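Local coordinates for phosphate-binding protein PstS (Borrelia burgdorferi, PDB 4N13) that binds inorganic phosphate with micromolar affinity as the solute-binding lipoprotein of an ABC transporter that imports phosphate, at residues K127-N132 with S178-S183. Residues are numbered along the deposited sequence; the frame is centred on the assembly and turned at random.
Sequences KINFIN and SLTPHS. With EDO (1,2-ethanediol), chain F.
Asn-129 grips the turn Pro-181–His-182 with two hydrogen bonds, one from its backbone and one from its side chain. Asn-129 N gives a nearly straight bond of 3.1 Å to His-182 O, the first link of a parallel pairing in which Asn-129 lies beside Ser-183. One residue back, Asn-129 ND2 reaches Pro-181 O at 2.8 Å, and that oxygen lies almost in the amide plane, 3° out of it. A chi1 of -76° sets CG beside the backbone N of Asn-129, anti to the carbonyl carbon, and from there the N-H of ND2 meets the proline carbonyl nearly in line. The two bonds hold successive carbonyls of a turn in which His-182 adopts a left-handed backbone conformation. Ser-183 OG donates a hydrogen bond back to Thr-180 O, 2.8 Å, bridging the same turn. A weaker CA-H...O contact, Ser-183 CA to Asn-129 O, 3.1 Å, adds to the pairing.

Apolar contacts are few. The methyl CG2 of Thr-180 rests against Asn-129 CB at 3.7 Å, while CD1 of Ile-131 touches Ser-183 CB, also at 3.7 Å.

The contact starts the parallel pairing of strands 129-133 and 183-188. Strand 129-133 lies between 165-167 and 183-188, parallel to both, and helix 170-179 leads from 165-167 to the contact; Thr-177 of that helix packs on both Ile-131 and Ser-183. Trp-118 NE1 also hydrogen-bonds to His-182 O, and the pairing runs on through Ile-184, whose backbone bonds to both Asn-129 and Ile-131, at the far end of one lobe of this periplasmic-binding-protein fold.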
ATOM      1  N   LYS A 127     -15.276  25.135  -1.473  1.00 13.09           N
ATOM      2  CA  LYS A 127     -14.770  24.332  -2.568  1.00 13.38           C
ATOM      3  C   LYS A 127     -13.630  23.460  -2.035  1.00 11.36           C
ATOM      4  O   LYS A 127     -12.840  23.886  -1.192  1.00 12.16           O
ATOM      5  CB  LYS A 127     -14.274  25.247  -3.684  1.00 17.16           C
ATOM      6  CG  LYS A 127     -13.706  24.550  -4.896  1.00 22.05           C
ATOM      7  CD  LYS A 127     -14.813  24.117  -5.848  1.00 26.99           C
ATOM      8  CE  LYS A 127     -14.254  23.486  -7.110  1.00 27.57           C
ATOM      9  NZ  LYS A 127     -15.329  23.077  -8.029  1.00 27.09           N
ATOM     10  N   ILE A 128     -13.569  22.217  -2.499  1.00  8.57           N
ATOM     11  CA  ILE A 128     -12.508  21.296  -2.101  1.00  7.70           C
ATOM     12  C   ILE A 128     -11.279  21.538  -2.974  1.00  7.49           C
ATOM     13  O   ILE A 128     -11.358  21.466  -4.204  1.00  8.70           O
ATOM     14  CB  ILE A 128     -12.954  19.833  -2.282  1.00  8.19           C
ATOM     15  CG1 ILE A 128     -14.187  19.551  -1.425  1.00  9.26           C
ATOM     16  CG2 ILE A 128     -11.810  18.879  -1.946  1.00  9.27           C
ATOM     17  CD1 ILE A 128     -14.726  18.136  -1.536  1.00  9.91           C
ATOM     18  N   ASN A 129     -10.143  21.777  -2.331  1.00  6.69           N
ATOM     19  CA  ASN A 129      -8.863  21.804  -3.010  1.00  6.74           C
ATOM     20  C   ASN A 129      -8.199  20.440  -2.858  1.00  6.42           C
ATOM     21  O   ASN A 129      -7.655  20.099  -1.807  1.00  8.60           O
ATOM     22  CB  ASN A 129      -7.988  22.912  -2.438  1.00  7.13           C
ATOM     23  CG  ASN A 129      -8.404  24.257  -2.918  1.00  8.00           C
ATOM     24  OD1 ASN A 129      -8.591  24.458  -4.120  1.00  9.78           O
ATOM     25  ND2 ASN A 129      -8.565  25.200  -1.997  1.00  7.94           N
ATOM     26  N   PHE A 130      -8.296  19.645  -3.907  1.00  7.54           N
ATOM     27  CA  PHE A 130      -7.733  18.306  -3.932  1.00  7.00           C
ATOM     28  C   PHE A 130      -6.270  18.370  -4.331  1.00  7.42           C
ATOM     29  O   PHE A 130      -5.932  18.881  -5.408  1.00  8.67           O
ATOM     30  CB  PHE A 130      -8.522  17.457  -4.929  1.00  8.59           C
ATOM     31  CG  PHE A 130      -7.885  16.145  -5.259  1.00  9.28           C
ATOM     32  CD1 PHE A 130      -7.378  15.328  -4.256  1.00  8.38           C
ATOM     33  CD2 PHE A 130      -7.834  15.705  -6.578  1.00  9.29           C
ATOM     34  CE1 PHE A 130      -6.796  14.104  -4.575  1.00  9.56           C
ATOM     35  CE2 PHE A 130      -7.274  14.468  -6.894  1.00  9.70           C
ATOM     36  CZ  PHE A 130      -6.758  13.672  -5.894  1.00  9.97           C
ATOM     37  N   ILE A 131      -5.404  17.827  -3.472  1.00  6.30           N
ATOM     38  CA  ILE A 131      -3.964  17.758  -3.707  1.00  6.61           C
ATOM     39  C   ILE A 131      -3.670  16.322  -4.115  1.00  6.53           C
ATOM     40  O   ILE A 131      -3.918  15.390  -3.351  1.00  7.66           O
ATOM     41  CB  ILE A 131      -3.197  18.112  -2.440  1.00  6.77           C
ATOM     42  CG1 ILE A 131      -3.542  19.554  -2.012  1.00  8.67           C
ATOM     43  CG2 ILE A 131      -1.707  17.947  -2.654  1.00  7.56           C
ATOM     44  CD1 ILE A 131      -3.192  19.858  -0.554  1.00  8.34           C
ATOM     45  N   ASN A 132      -3.217  16.142  -5.349  1.00  7.88           N
ATOM     46  CA  ASN A 132      -2.930  14.828  -5.896  1.00  7.09           C
ATOM     47  C   ASN A 132      -1.434  14.610  -6.015  1.00  7.81           C
ATOM     48  O   ASN A 132      -0.652  15.552  -5.980  1.00  8.71           O
ATOM     49  CB  ASN A 132      -3.586  14.679  -7.269  1.00  7.71           C
ATOM     50  CG  ASN A 132      -3.875  13.228  -7.640  1.00  8.12           C
ATOM     51  OD1 ASN A 132      -3.654  12.315  -6.867  1.00  8.72           O
ATOM     52  ND2 ASN A 132      -4.374  13.020  -8.852  1.00  9.87           N
ATOM     53  N   SER A 178      -0.931  22.125   4.374  1.00  6.22           N
ATOM     54  CA  SER A 178      -0.786  23.134   5.418  1.00  8.61           C
ATOM     55  C   SER A 178      -0.972  24.550   4.888  1.00  8.51           C
ATOM     56  O   SER A 178      -1.372  25.431   5.631  1.00 12.36           O
ATOM     57  CB  SER A 178       0.564  22.977   6.122  1.00  9.70           C
ATOM     58  OG  SER A 178       1.652  23.532   5.405  1.00 12.18           O
ATOM     59  N   LEU A 179      -0.717  24.754   3.593  1.00  7.18           N
ATOM     60  CA  LEU A 179      -0.789  26.073   2.978  1.00  7.15           C
ATOM     61  C   LEU A 179      -2.046  26.310   2.174  1.00  7.08           C
ATOM     62  O   LEU A 179      -2.303  27.446   1.804  1.00  9.38           O
ATOM     63  CB  LEU A 179       0.416  26.280   2.054  1.00  8.94           C
ATOM     64  CG  LEU A 179       1.767  26.491   2.739  1.00 10.74           C
ATOM     65  CD1 LEU A 179       2.876  26.535   1.711  1.00 12.72           C
ATOM     66  CD2 LEU A 179       1.739  27.771   3.592  1.00 12.84           C
ATOM     67  N   THR A 180      -2.839  25.269   1.902  1.00  7.13           N
ATOM     68  CA  THR A 180      -3.954  25.383   0.972  1.00  6.65           C
ATOM     69  C   THR A 180      -5.265  25.227   1.733  1.00  6.70           C
ATOM     70  O   THR A 180      -5.488  24.205   2.375  1.00  7.50           O
ATOM     71  CB  THR A 180      -3.852  24.294  -0.110  1.00  6.88           C
ATOM     72  OG1 THR A 180      -2.585  24.375  -0.780  1.00  7.49           O
ATOM     73  CG2 THR A 180      -4.922  24.444  -1.121  1.00  7.82           C
ATOM     74  N   PRO A 181      -6.136  26.232   1.670  1.00  7.59           N
ATOM     75  CA  PRO A 181      -7.354  26.113   2.473  1.00  9.02           C
ATOM     76  C   PRO A 181      -8.273  25.004   1.958  1.00  7.91           C
ATOM     77  O   PRO A 181      -8.284  24.667   0.776  1.00  8.72           O
ATOM     78  CB  PRO A 181      -8.013  27.494   2.346  1.00 12.73           C
ATOM     79  CG  PRO A 181      -7.402  28.114   1.162  1.00 10.68           C
ATOM     80  CD  PRO A 181      -6.065  27.492   0.921  1.00  9.10           C
ATOM     81  N   HIS A 182      -9.056  24.439   2.868  1.00  8.03           N
ATOM     82  CA  HIS A 182     -10.081  23.452   2.551  1.00  8.68           C
ATOM     83  C   HIS A 182      -9.572  22.330   1.672  1.00  8.30           C
ATOM     84  O   HIS A 182     -10.254  21.902   0.743  1.00  8.64           O
ATOM     85  CB  HIS A 182     -11.274  24.154   1.920  1.00 12.96           C
ATOM     86  CG  HIS A 182     -11.843  25.229   2.792  1.00 16.86           C
ATOM     87  ND1 HIS A 182     -11.816  26.563   2.452  1.00 19.51           N
ATOM     88  CD2 HIS A 182     -12.446  25.162   4.003  1.00 21.60           C
ATOM     89  CE1 HIS A 182     -12.380  27.274   3.412  1.00 19.84           C
ATOM     90  NE2 HIS A 182     -12.774  26.447   4.366  1.00 22.22           N
ATOM     91  N   SER A 183      -8.388  21.817   2.003  1.00  6.67           N
ATOM     92  CA  SER A 183      -7.673  20.891   1.156  1.00  6.02           C
ATOM     93  C   SER A 183      -7.645  19.485   1.730  1.00  5.41           C
ATOM     94  O   SER A 183      -7.854  19.263   2.919  1.00  6.56           O
ATOM     95  CB  SER A 183      -6.256  21.401   0.902  1.00  6.61           C
ATOM     96  OG  SER A 183      -5.532  21.439   2.087  1.00  7.95           O
TER
HETATM   97  C1  EDO F 305      -4.562  14.611 -12.358  1.00 22.01           C
HETATM   98  O1  EDO F 305      -4.178  13.342 -11.811  1.00 21.58           O
HETATM   99  C2  EDO F 305      -4.566  15.714 -11.300  1.00 20.34           C
HETATM  100  O2  EDO F 305      -5.440  15.391 -10.214  1.00 16.76           O